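Local coordinates for protein dehydroascorbate reductase (Chlamydomonas reinhardtii, PDB 5XFT) that probably catalyses the reduction of dehydroascorbate to ascorbate at the expense of two glutathiones, as a member of the glutathione S-transferase superfamily, at residues V80-E83 with K84-E88; N152-D155 with C156-P160; R137-E140 with A141-P144; D74-V77 with I78-H81; K102-P105 with N106-A109. One frame throughout, in Å; residues are numbered along the deposited sequence.

Interaction 1. Residues V80-E83 with K84-E88; sequences VHLE and KQHPE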
loop_
_atom_site.group_PDB
_atom_site.type_symbol
_atom_site.label_atom_id
_atom_site.label_comp_id
_atom_site.label_asym_id
_atom_site.label_seq_id
_atom_site.Cartn_x
_atom_site.Cartn_y
_atom_site.Cartn_z
ATOM N N VAL A 80 4.651 7.183 10.911
ATOM C CA VAL A 80 5.511 7.305 12.087
ATOM C C VAL A 80 4.890 8.247 13.114
ATOM O O VAL A 80 4.879 7.959 14.318
ATOM C CB VAL A 80 6.921 7.756 11.672
ATOM C CG1 VAL A 80 7.768 8.044 12.898
ATOM C CG2 VAL A 80 7.570 6.685 10.819
ATOM N N HIS A 81 4.368 9.388 12.657
ATOM C CA HIS A 81 3.581 10.258 13.529
ATOM C C HIS A 81 2.426 9.491 14.160
ATOM O O HIS A 81 2.114 9.660 15.346
ATOM C CB HIS A 81 3.063 11.449 12.716
ATOM C CG HIS A 81 1.973 12.220 13.388
ATOM N ND1 HIS A 81 2.201 13.403 14.057
ATOM C CD2 HIS A 81 0.642 11.984 13.485
ATOM C CE1 HIS A 81 1.061 13.859 14.543
ATOM N NE2 HIS A 81 0.099 13.015 14.212
ATOM N N LEU A 82 1.782 8.638 13.370
ATOM C CA LEU A 82 0.699 7.808 13.872
ATOM C C LEU A 82 1.181 6.928 15.015
ATOM O O LEU A 82 0.549 6.867 16.074
ATOM C CB LEU A 82 0.137 6.967 12.727
ATOM C CG LEU A 82 -1.066 6.082 13.030
ATOM C CD1 LEU A 82 -2.246 6.940 13.440
ATOM C CD2 LEU A 82 -1.417 5.235 11.824
ATOM N N GLU A 83 2.320 6.253 14.827
ATOM C CA GLU A 83 2.820 5.360 15.867
ATOM C C GLU A 83 3.264 6.121 17.112
ATOM O O GLU A 83 3.176 5.591 18.226
ATOM C CB GLU A 83 3.967 4.518 15.316
ATOM C CG GLU A 83 4.215 3.226 16.093
ATOM C CD GLU A 83 3.202 2.152 15.786
ATOM O OE1 GLU A 83 2.662 2.171 14.667
ATOM O OE2 GLU A 83 2.966 1.289 16.657
ATOM N N LYS A 84 3.742 7.354 16.952
ATOM C CA LYS A 84 4.138 8.137 18.116
ATOM C C LYS A 84 2.922 8.603 18.904
ATOM O O LYS A 84 2.914 8.549 20.138
ATOM C CB LYS A 84 4.983 9.332 17.683
ATOM C CG LYS A 84 5.590 10.105 18.839
ATOM C CD LYS A 84 6.326 11.340 18.343
ATOM C CE LYS A 84 6.840 12.172 19.504
ATOM N NZ LYS A 84 7.317 13.519 19.074
ATOM N N GLN A 85 1.882 9.069 18.210
ATOM C CA GLN A 85 0.716 9.597 18.912
ATOM C C GLN A 85 -0.188 8.497 19.461
ATOM O O GLN A 85 -0.868 8.714 20.470
ATOM C CB GLN A 85 -0.082 10.522 17.991
ATOM C CG GLN A 85 0.707 11.722 17.489
ATOM C CD GLN A 85 1.360 12.510 18.615
ATOM O OE1 GLN A 85 2.579 12.704 18.630
ATOM N NE2 GLN A 85 0.550 12.971 19.563
ATOM N N HIS A 86 -0.214 7.323 18.830
ATOM C CA HIS A 86 -1.081 6.220 19.247
ATOM C C HIS A 86 -0.267 4.934 19.331
ATOM O O HIS A 86 -0.306 4.100 18.421
ATOM C CB HIS A 86 -2.258 6.050 18.286
ATOM C CG HIS A 86 -2.974 7.329 17.987
ATOM N ND1 HIS A 86 -4.060 7.761 18.715
ATOM C CD2 HIS A 86 -2.747 8.278 17.048
ATOM C CE1 HIS A 86 -4.476 8.919 18.234
ATOM N NE2 HIS A 86 -3.696 9.254 17.221
ATOM N N PRO A 87 0.471 4.736 20.428
ATOM C CA PRO A 87 1.318 3.535 20.528
ATOM C C PRO A 87 0.528 2.238 20.615
ATOM O O PRO A 87 1.058 1.185 20.239
ATOM C CB PRO A 87 2.136 3.791 21.804
ATOM C CG PRO A 87 2.048 5.282 22.027
ATOM C CD PRO A 87 0.687 5.665 21.547
ATOM N N GLU A 88 -0.719 2.288 21.070
ATOM C CA GLU A 88 -1.616 1.136 21.038
ATOM C C GLU A 88 -2.831 1.353 20.126
ATOM O O GLU A 88 -3.503 2.375 20.226
ATOM C CB GLU A 88 -2.112 0.814 22.453
ATOM C CG GLU A 88 -1.957 -0.644 22.861
ATOM C CD GLU A 88 -0.507 -1.064 22.887
ATOM O OE1 GLU A 88 -0.156 -2.049 22.228
ATOM O OE2 GLU A 88 0.288 -0.356 23.571
HETATM O O HOH W 1 3.893 2.002 19.087
#
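Gln85 lays its side chain over one face of the His81 ring, one helical turn earlier. Followed outward, its CB starts beside the backbone carbonyl of His81, and its CG lies 3.3 Å from that same His81 O. CG also stands over the imidazole, 3.8 Å from the ring centroid, a CH-pi contact in which Gln85 CG is 3.6 Å from His81 NE2. The chain then bends at chi2 (-53°), and the amide plane ends up 27° from that of the ring. His81 reaches this place with its ring swung away from its backbone N (chi1 165°), and its NE2 makes a weak hydrogen bond to Glu65. Replacing His81 by an alanine would probably uncover the methylene of Gln85 and leave Glu65 without this partner.

The backbone bonds run out here: Gln85 N donates to His81 O and His86 N to Leu82 O, both at 2.9 Å, after which His86 leaves helical angles and Pro87 has no N-H to offer. The His86 ring lies across Leu82, with His86 CD2 3.9 Å from Leu82 CD1. Glu83 suits the helix end because its carboxylate can serve the chain that follows: OE2 is held by Leu91 N, Ser90 OG and a water, and the water, 2.7 Å from Glu83 OE2, also donates to Pro87 O.

Helix 75-85 thus ends at the surface, with Leu82 turned onto Ala30 and Tyr31 of helix 22-33, and His86 O bonded to Lys34 just beyond that helix.

Interaction 2. Residues N152-D155 with C156-P160; sequences NGTD and CSLAP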
loop_
_atom_site.group_PDB
_atom_site.type_symbol
_atom_site.label_atom_id
_atom_site.label_comp_id
_atom_site.label_asym_id
_atom_site.label_seq_id
_atom_site.Cartn_x
_atom_site.Cartn_y
_atom_site.Cartn_z
ATOM N N ASN A 152 0.806 -5.223 10.337
ATOM C CA ASN A 152 2.069 -4.669 10.786
ATOM C C ASN A 152 2.384 -3.431 9.952
ATOM O O ASN A 152 1.773 -3.195 8.907
ATOM C CB ASN A 152 3.164 -5.729 10.637
ATOM C CG ASN A 152 4.409 -5.399 11.395
ATOM O OD1 ASN A 152 4.360 -4.802 12.460
ATOM N ND2 ASN A 152 5.535 -5.835 10.877
ATOM N N GLY A 153 3.339 -2.626 10.421
ATOM C CA GLY A 153 3.808 -1.521 9.597
ATOM C C GLY A 153 4.368 -2.004 8.274
ATOM O O GLY A 153 4.198 -1.356 7.233
ATOM N N THR A 154 5.025 -3.168 8.297
ATOM C CA THR A 154 5.521 -3.803 7.081
ATOM C C THR A 154 4.379 -4.345 6.229
ATOM O O THR A 154 4.431 -4.272 4.998
ATOM C CB THR A 154 6.503 -4.912 7.456
ATOM O OG1 THR A 154 7.692 -4.323 7.998
ATOM C CG2 THR A 154 6.855 -5.759 6.242
ATOM N N ASP A 155 3.339 -4.891 6.864
ATOM C CA ASP A 155 2.138 -5.266 6.126
ATOM C C ASP A 155 1.530 -4.052 5.438
ATOM O O ASP A 155 1.149 -4.110 4.262
ATOM C CB ASP A 155 1.115 -5.890 7.073
ATOM C CG ASP A 155 1.517 -7.262 7.557
ATOM O OD1 ASP A 155 2.033 -8.058 6.747
ATOM O OD2 ASP A 155 1.321 -7.534 8.762
ATOM N N CYS A 156 1.423 -2.939 6.172
ATOM C CA CYS A 156 0.803 -1.739 5.628
ATOM C C CYS A 156 1.602 -1.175 4.464
ATOM O O CYS A 156 1.014 -0.633 3.521
ATOM C CB CYS A 156 0.644 -0.686 6.724
ATOM S SG CYS A 156 -0.523 -1.163 8.037
ATOM N N SER A 157 2.930 -1.295 4.503
ATOM C CA SER A 157 3.732 -0.770 3.401
ATOM C C SER A 157 3.796 -1.735 2.216
ATOM O O SER A 157 3.744 -1.304 1.058
ATOM C CB SER A 157 5.142 -0.448 3.885
ATOM O OG SER A 157 5.955 -0.045 2.796
ATOM N N LEU A 158 3.915 -3.033 2.479
ATOM C CA LEU A 158 4.247 -3.993 1.434
ATOM C C LEU A 158 3.034 -4.665 0.824
ATOM O O LEU A 158 3.066 -5.021 -0.358
ATOM C CB LEU A 158 5.179 -5.079 1.979
ATOM C CG LEU A 158 6.649 -4.722 2.182
ATOM C CD1 LEU A 158 7.425 -5.973 2.546
ATOM C CD2 LEU A 158 7.228 -4.071 0.932
ATOM N N ALA A 159 1.977 -4.875 1.601
ATOM C CA ALA A 159 0.797 -5.537 1.051
ATOM C C ALA A 159 0.172 -4.775 -0.118
ATOM O O ALA A 159 -0.196 -5.428 -1.110
ATOM C CB ALA A 159 -0.221 -5.782 2.171
ATOM N N PRO A 160 0.024 -3.443 -0.093
ATOM C CA PRO A 160 -0.466 -2.764 -1.305
ATOM C C PRO A 160 0.458 -2.923 -2.501
ATOM O O PRO A 160 -0.022 -3.154 -3.620
ATOM C CB PRO A 160 -0.577 -1.299 -0.860
ATOM C CG PRO A 160 -0.767 -1.376 0.616
ATOM C CD PRO A 160 0.106 -2.512 1.048
#
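Thr154 and Leu158 lie side by side one turn apart, pointing the same way, with Thr154 CG2 3.7 Å from Leu158 CD1. The methyl can do this because it is anti to the backbone N of Thr154 while OG1 (chi1 -69°) sits beside that N, where it is hydrogen-bonded to Ser93 OG. A threonine thus gives Leu158 an apolar neighbour and Ser93, in the loop after helix 75-85, a polar one.

The tight part of the turn is the buried face carrying Asp155 and Ala159. Ala159 CB lies only 3.0 Å from Asp155 O, the carbonyl that Ala159 N also meets at 2.9 Å, and this small side chain packs against Tyr187 and Leu191 of helix 182-193. Cys156 and Pro160 face Leu29 of helix 22-33. Pro160 has no N-H for the turn before, and the helix kinks there. Gly153, Thr154 and Ser157 form the looser, partly exposed side, where Ser157 CB comes no nearer than 3.6 Å to Gly153 O, although Ser157 still touches Arg26.

Asp155 carries the polar load. Its CG stands beside its own backbone N (chi1 -71°), turning the carboxylate back over the helix start, where OD2 accepts a weak bond from Asn152 N at 2.8 Å. Gly147 N also bonds to OD2, while Phe146 N and Tyr187 OH bond to OD1, so both oxygens of the buried carboxylate have partners, which would probably stabilise a charge.

An aspartate returning to the N-cap backbone N is one half of a capping box, consistent with the N-capping box that glutathione S-transferase relatives carry at the start of this helix.

Interaction 3. Residues R137-E140 with A141-P144; sequences RQHE and AQGP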
loop_
_atom_site.group_PDB
_atom_site.type_symbol
_atom_site.label_atom_id
_atom_site.label_comp_id
_atom_site.label_asym_id
_atom_site.label_seq_id
_atom_site.Cartn_x
_atom_site.Cartn_y
_atom_site.Cartn_z
ATOM N N ARG A 137 7.905 -17.497 5.946
ATOM C CA ARG A 137 7.981 -18.912 6.294
ATOM C C ARG A 137 8.680 -19.122 7.633
ATOM O O ARG A 137 8.198 -19.885 8.476
ATOM C CB ARG A 137 8.693 -19.704 5.194
ATOM C CG ARG A 137 8.638 -21.218 5.402
ATOM C CD ARG A 137 9.202 -21.993 4.219
ATOM N NE ARG A 137 8.456 -21.742 2.989
ATOM C CZ ARG A 137 8.905 -21.002 1.981
ATOM N NH1 ARG A 137 10.113 -20.450 2.045
ATOM N NH2 ARG A 137 8.149 -20.820 0.905
ATOM N N GLN A 138 9.818 -18.458 7.848
ATOM C CA GLN A 138 10.543 -18.644 9.100
ATOM C C GLN A 138 9.779 -18.123 10.309
ATOM O O GLN A 138 10.110 -18.494 11.439
ATOM C CB GLN A 138 11.910 -17.968 9.038
ATOM C CG GLN A 138 12.924 -18.744 8.245
ATOM C CD GLN A 138 14.331 -18.458 8.693
ATOM O OE1 GLN A 138 14.762 -17.307 8.728
ATOM N NE2 GLN A 138 15.059 -19.510 9.055
ATOM N N HIS A 139 8.769 -17.278 10.098
ATOM C CA HIS A 139 7.987 -16.699 11.180
ATOM C C HIS A 139 6.547 -17.202 11.189
ATOM O O HIS A 139 5.705 -16.637 11.891
ATOM C CB HIS A 139 8.006 -15.170 11.091
ATOM C CG HIS A 139 9.354 -14.562 11.326
ATOM N ND1 HIS A 139 10.365 -14.598 10.389
ATOM C CD2 HIS A 139 9.862 -13.914 12.402
ATOM C CE1 HIS A 139 11.433 -13.988 10.872
ATOM N NE2 HIS A 139 11.156 -13.567 12.094
ATOM N N GLU A 140 6.247 -18.262 10.433
ATOM C CA GLU A 140 4.855 -18.668 10.259
ATOM C C GLU A 140 4.221 -19.210 11.533
ATOM O O GLU A 140 2.990 -19.307 11.594
ATOM C CB GLU A 140 4.738 -19.703 9.140
ATOM C CG GLU A 140 5.361 -21.046 9.428
ATOM C CD GLU A 140 5.146 -22.030 8.289
ATOM O OE1 GLU A 140 4.001 -22.498 8.104
ATOM O OE2 GLU A 140 6.120 -22.332 7.569
ATOM N N ALA A 141 5.015 -19.562 12.546
ATOM C CA ALA A 141 4.426 -19.921 13.830
ATOM C C ALA A 141 3.769 -18.717 14.487
ATOM O O ALA A 141 2.773 -18.868 15.204
ATOM C CB ALA A 141 5.489 -20.517 14.752
ATOM N N GLN A 142 4.304 -17.520 14.250
ATOM C CA GLN A 142 3.709 -16.319 14.817
ATOM C C GLN A 142 2.428 -15.933 14.086
ATOM O O GLN A 142 1.559 -15.277 14.668
ATOM C CB GLN A 142 4.728 -15.184 14.779
ATOM C CG GLN A 142 6.132 -15.627 15.173
ATOM C CD GLN A 142 7.105 -14.473 15.301
ATOM O OE1 GLN A 142 6.952 -13.446 14.641
ATOM N NE2 GLN A 142 8.102 -14.625 16.176
ATOM N N GLY A 143 2.286 -16.346 12.828
ATOM C CA GLY A 143 1.139 -15.993 12.022
ATOM C C GLY A 143 1.505 -15.775 10.564
ATOM O O GLY A 143 2.683 -15.706 10.198
ATOM N N PRO A 144 0.491 -15.654 9.699
ATOM C CA PRO A 144 0.752 -15.546 8.253
ATOM C C PRO A 144 1.134 -14.149 7.771
ATOM O O PRO A 144 1.603 -14.015 6.630
ATOM C CB PRO A 144 -0.574 -15.997 7.632
ATOM C CG PRO A 144 -1.602 -15.630 8.652
ATOM C CD PRO A 144 -0.949 -15.707 10.009
HETATM O O HOH W 2 7.994 -19.684 12.826
#
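His139 and Gln142 stand side by side, pointing the same way, and their backbones are tied by Gln142 N donating to His139 O at 2.9 Å. The donor stands 45° out of the carbonyl plane, not on a lone pair. In both residues CG lies beside the backbone N, in Gln142 with chi1 -42°. Gln142 is extended beyond CG, which carries its amide up to the imidazole: Gln142 OE1 reaches the ring edge in its plane, 3.7 Å from His139 CD2, while the amide and ring planes themselves are 75° apart. Tyr135 also holds the ring: its carbonyl O bonds to His139 ND1 and its own ring stacks on it.

This is the exit of helix 118-138 in the C-terminal, all-helical domain: His139 is the first residue to leave helical angles, and two overlapping turns closed by bonds from residue i+3 to i, 139-142 and 140-143, lead the chain into the loop before helix 153-173. The second is closed by a weak bond, Gly143 N to Glu140 O at 3.3 Å. A water continues the helix end, donating to Gln138 O at 2.8 Å and accepting from Ala141 N at 3.0 Å.

Glu140 takes the crowded position, its CG lying between backbone N and carbonyl carbon and 3.5 Å from Ala141 N; from there its chain runs out extended at the exposed surface. Gly143 adopts backbone angles that only glycine tolerates well, since a CB would be jammed against the carbonyl O of Gln142 and crowded by Pro144 CD, 3.1 Å from where it would stand.

Interaction 4. Residues D74-V77 with I78-H81; sequences DSDV and IVVH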
loop_
_atom_site.group_PDB
_atom_site.type_symbol
_atom_site.label_atom_id
_atom_site.label_comp_id
_atom_site.label_asym_id
_atom_site.label_seq_id
_atom_site.Cartn_x
_atom_site.Cartn_y
_atom_site.Cartn_z
ATOM N N ASP A 74 3.195 12.737 2.895
ATOM C CA ASP A 74 4.171 11.647 2.957
ATOM C C ASP A 74 3.669 10.511 3.843
ATOM O O ASP A 74 3.564 10.666 5.065
ATOM C CB ASP A 74 5.535 12.159 3.448
ATOM C CG ASP A 74 6.666 11.174 3.190
ATOM O OD1 ASP A 74 7.834 11.619 3.174
ATOM O OD2 ASP A 74 6.396 9.969 2.996
ATOM N N SER A 75 3.382 9.354 3.239
ATOM C CA SER A 75 2.869 8.225 4.015
ATOM C C SER A 75 3.845 7.785 5.099
ATOM O O SER A 75 3.420 7.255 6.132
ATOM C CB SER A 75 2.536 7.046 3.094
ATOM O OG SER A 75 3.702 6.419 2.591
ATOM N N ASP A 76 5.146 7.992 4.891
ATOM C CA ASP A 76 6.129 7.587 5.895
ATOM C C ASP A 76 6.033 8.469 7.136
ATOM O O ASP A 76 5.887 7.971 8.265
ATOM C CB ASP A 76 7.537 7.641 5.297
ATOM C CG ASP A 76 8.375 6.429 5.664
ATOM O OD1 ASP A 76 8.368 6.032 6.848
ATOM O OD2 ASP A 76 9.045 5.876 4.765
ATOM N N VAL A 77 6.111 9.789 6.934
ATOM C CA VAL A 77 5.902 10.745 8.019
ATOM C C VAL A 77 4.587 10.463 8.730
ATOM O O VAL A 77 4.514 10.471 9.967
ATOM C CB VAL A 77 5.942 12.185 7.473
ATOM C CG1 VAL A 77 5.727 13.178 8.600
ATOM C CG2 VAL A 77 7.258 12.449 6.755
ATOM N N ILE A 78 3.536 10.178 7.959
ATOM C CA ILE A 78 2.218 9.962 8.543
ATOM C C ILE A 78 2.216 8.726 9.439
ATOM O O ILE A 78 1.734 8.777 10.573
ATOM C CB ILE A 78 1.149 9.863 7.442
ATOM C CG1 ILE A 78 0.913 11.234 6.812
ATOM C CG2 ILE A 78 -0.143 9.290 8.006
ATOM C CD1 ILE A 78 0.197 11.169 5.482
ATOM N N VAL A 79 2.742 7.597 8.956
ATOM C CA VAL A 79 2.626 6.387 9.771
ATOM C C VAL A 79 3.526 6.465 10.997
ATOM O O VAL A 79 3.203 5.884 12.044
ATOM C CB VAL A 79 2.912 5.114 8.951
ATOM C CG1 VAL A 79 1.883 4.955 7.832
ATOM C CG2 VAL A 79 4.343 5.114 8.419
ATOM N N VAL A 80 4.651 7.183 10.911
ATOM C CA VAL A 80 5.511 7.305 12.087
ATOM C C VAL A 80 4.890 8.247 13.114
ATOM O O VAL A 80 4.879 7.959 14.318
ATOM C CB VAL A 80 6.921 7.756 11.672
ATOM C CG1 VAL A 80 7.768 8.044 12.898
ATOM C CG2 VAL A 80 7.570 6.685 10.819
ATOM N N HIS A 81 4.368 9.388 12.657
ATOM C CA HIS A 81 3.581 10.258 13.529
ATOM C C HIS A 81 2.426 9.491 14.160
ATOM O O HIS A 81 2.114 9.660 15.346
ATOM C CB HIS A 81 3.063 11.449 12.716
ATOM C CG HIS A 81 1.973 12.220 13.388
ATOM N ND1 HIS A 81 2.201 13.403 14.057
ATOM C CD2 HIS A 81 0.642 11.984 13.485
ATOM C CE1 HIS A 81 1.061 13.859 14.543
ATOM N NE2 HIS A 81 0.099 13.015 14.212
#
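Asp74 O receives Ile78 N at 2.9 Å, the donor arriving nearly along the C=O axis, and the Ile78 side chain is folded over the same oxygen: its CG1 is 3.2 Å and its CD1 3.4 Å from Asp74 O. Because CG1 lies beside its own backbone N (chi1 -71°), the ethyl branch runs back toward the helix start, and the buried chain meets Met72 of strand 72-73 and Val27 of helix 22-33. Exchanging Ile78 for an alanine would probably open a gap between these two neighbours and strip the apolar cover from Asp74 O.

Asp74 is the N-cap. Its OD2 accepts from Asp76 N at 3.0 Å, met from above the carboxylate plane, so that an otherwise idle first-turn N-H is used. A short acidic side chain suits the place, since it can turn back onto the backbone and its charge would probably suit the positive end of the helix dipole.

Val79 straddles the carbonyls of the previous turn, with CG1 3.2 Å from Ser75 O and CG2 3.3 Å from Asp76 O. Asp76 and Val80 meet more loosely at the surface, their side chains crossing with Asp76 OD1 4.1 Å from Val80 CG2.

Ser75 turns inward onto Phe23 and Val27 and bonds through OG to Arg26, near, though not touching, the two cysteines of a Cys-X-X-Cys sequence at the start of helix 22-33. A capped Asp-Ser helix start at this point of the thioredoxin-like domain is consistent with where glutathione S-transferase relatives hold the gamma-glutamyl end of glutathione.

Interaction 5. Residues K102-P105 with N106-A109; sequences KLFP and NFRA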
loop_
_atom_site.group_PDB
_atom_site.type_symbol
_atom_site.label_atom_id
_atom_site.label_comp_id
_atom_site.label_asym_id
_atom_site.label_seq_id
_atom_site.Cartn_x
_atom_site.Cartn_y
_atom_site.Cartn_z
ATOM N N LYS A 102 12.722 -3.148 -2.830
ATOM C CA LYS A 102 12.708 -2.904 -4.268
ATOM C C LYS A 102 11.610 -3.689 -4.974
ATOM O O LYS A 102 11.651 -3.839 -6.199
ATOM C CB LYS A 102 14.063 -3.232 -4.889
ATOM C CG LYS A 102 15.272 -2.830 -4.068
ATOM C CD LYS A 102 16.536 -3.259 -4.789
ATOM C CE LYS A 102 17.750 -3.265 -3.880
ATOM N NZ LYS A 102 18.905 -3.917 -4.562
ATOM N N LEU A 103 10.636 -4.208 -4.223
ATOM C CA LEU A 103 9.491 -4.869 -4.838
ATOM C C LEU A 103 8.801 -3.940 -5.834
ATOM O O LEU A 103 8.718 -4.232 -7.037
ATOM C CB LEU A 103 8.525 -5.316 -3.742
ATOM C CG LEU A 103 7.132 -5.796 -4.128
ATOM C CD1 LEU A 103 7.235 -7.050 -4.969
ATOM C CD2 LEU A 103 6.298 -6.054 -2.880
ATOM N N PHE A 104 8.335 -2.792 -5.346
ATOM C CA PHE A 104 7.606 -1.853 -6.194
ATOM C C PHE A 104 8.464 -1.273 -7.315
ATOM O O PHE A 104 7.984 -1.224 -8.459
ATOM C CB PHE A 104 6.988 -0.756 -5.319
ATOM C CG PHE A 104 6.208 0.271 -6.086
ATOM C CD1 PHE A 104 6.790 1.475 -6.446
ATOM C CD2 PHE A 104 4.890 0.038 -6.440
ATOM C CE1 PHE A 104 6.073 2.424 -7.151
ATOM C CE2 PHE A 104 4.169 0.981 -7.143
ATOM C CZ PHE A 104 4.763 2.175 -7.498
ATOM N N PRO A 105 9.702 -0.814 -7.077
ATOM C CA PRO A 105 10.497 -0.299 -8.207
ATOM C C PRO A 105 10.776 -1.326 -9.289
ATOM O O PRO A 105 10.731 -0.982 -10.477
ATOM C CB PRO A 105 11.791 0.174 -7.531
ATOM C CG PRO A 105 11.384 0.507 -6.143
ATOM C CD PRO A 105 10.347 -0.519 -5.785
ATOM N N ASN A 106 11.095 -2.571 -8.922
ATOM C CA ASN A 106 11.356 -3.598 -9.927
ATOM C C ASN A 106 10.093 -3.916 -10.707
ATOM O O ASN A 106 10.119 -4.042 -11.935
ATOM C CB ASN A 106 11.892 -4.873 -9.265
ATOM C CG ASN A 106 13.265 -4.687 -8.647
ATOM O OD1 ASN A 106 14.063 -3.873 -9.108
ATOM N ND2 ASN A 106 13.540 -5.439 -7.592
ATOM N N PHE A 107 8.975 -4.068 -9.993
ATOM C CA PHE A 107 7.696 -4.351 -10.634
ATOM C C PHE A 107 7.287 -3.228 -11.580
ATOM O O PHE A 107 6.751 -3.481 -12.671
ATOM C CB PHE A 107 6.652 -4.599 -9.542
ATOM C CG PHE A 107 5.284 -4.144 -9.893
ATOM C CD1 PHE A 107 4.578 -4.759 -10.916
ATOM C CD2 PHE A 107 4.685 -3.126 -9.171
ATOM C CE1 PHE A 107 3.316 -4.350 -11.232
ATOM C CE2 PHE A 107 3.420 -2.712 -9.472
ATOM C CZ PHE A 107 2.729 -3.323 -10.506
ATOM N N ARG A 108 7.554 -1.987 -11.192
ATOM C CA ARG A 108 7.279 -0.870 -12.080
ATOM C C ARG A 108 8.215 -0.877 -13.280
ATOM O O ARG A 108 7.766 -0.686 -14.414
ATOM C CB ARG A 108 7.388 0.449 -11.317
ATOM C CG ARG A 108 7.255 1.667 -12.210
ATOM C CD ARG A 108 7.452 2.937 -11.430
ATOM N NE ARG A 108 8.779 2.990 -10.835
ATOM C CZ ARG A 108 9.168 3.910 -9.963
ATOM N NH1 ARG A 108 8.326 4.857 -9.570
ATOM N NH2 ARG A 108 10.400 3.870 -9.477
ATOM N N ALA A 109 9.514 -1.099 -13.059
ATOM C CA ALA A 109 10.447 -1.141 -14.178
ATOM C C ALA A 109 10.084 -2.249 -15.154
ATOM O O ALA A 109 10.395 -2.159 -16.347
ATOM C CB ALA A 109 11.877 -1.324 -13.668
HETATM O O HOH W 3 11.496 1.937 -11.781
#
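Four successive bonds from each N-H to the carbonyl four residues back, from Asn106 N to Lys102 O at 3.1 Å through to Ala109 N to Pro105 O at 2.9 Å, set the first turns of a regular helix. Pro105 suits a first turn, where its missing N-H costs no helical bond.

Phe104 is the hub of the side chains. With CG anti to the backbone N (chi1 -180°), its ring reaches onward between two residues of the next turn. On one side Phe104 CD2 is 4.2 Å from Phe107 CD2; on the other its CE1 lies over a face of the Arg108 guanidinium, 4.1 Å from Arg108 NH1, with the two planes 60° apart. Arg108, bent at chi3 (61°), stays along the helix surface, where a water joins its NE at 3.1 Å to Pro105 O. The long arginine thus offers the face of its guanidinium to Phe104 CE1 while its charge stays at the surface.

Asn106 has CG beside its own backbone N, which brings its ND2 to 3.5 Å from Lys102 CB, and is buried against Ala124 and Gln128 of helix 118-138. Phe107 points into the core, touching His164, Ala168 and Leu169 of helix 153-173 and meeting the ring of Trp211 of helix 204-212 edge to face.

Helix 103-112 is wedged among three other helices, as expected of the first helix in the all-helical C-terminal domain of glutathione S-transferases.

Along the chain the order is interaction 4, 1, 5, 3, 2. Interactions 4 and 1 are the start and end of one helix, 75-85, share Val80 and His81, and have centres about 10 Å apart; they belong to the thioredoxin-like domain. The others lie on the helical side: interaction 5 opens helix 103-112, interaction 3 ends helix 118-138, and interaction 2 begins helix 153-173. Interaction 2, its centre about 6 Å from the chain's centre, is the most central and touches interaction 5, where Leu158 O meets Leu103 CD2 at 4.2 Å. Interaction 3, at the surface, lies about 27 Å from interaction 4, centre to centre. Helix 22-33 packs against residues of interactions 1, 2 and 4, joining the two domains.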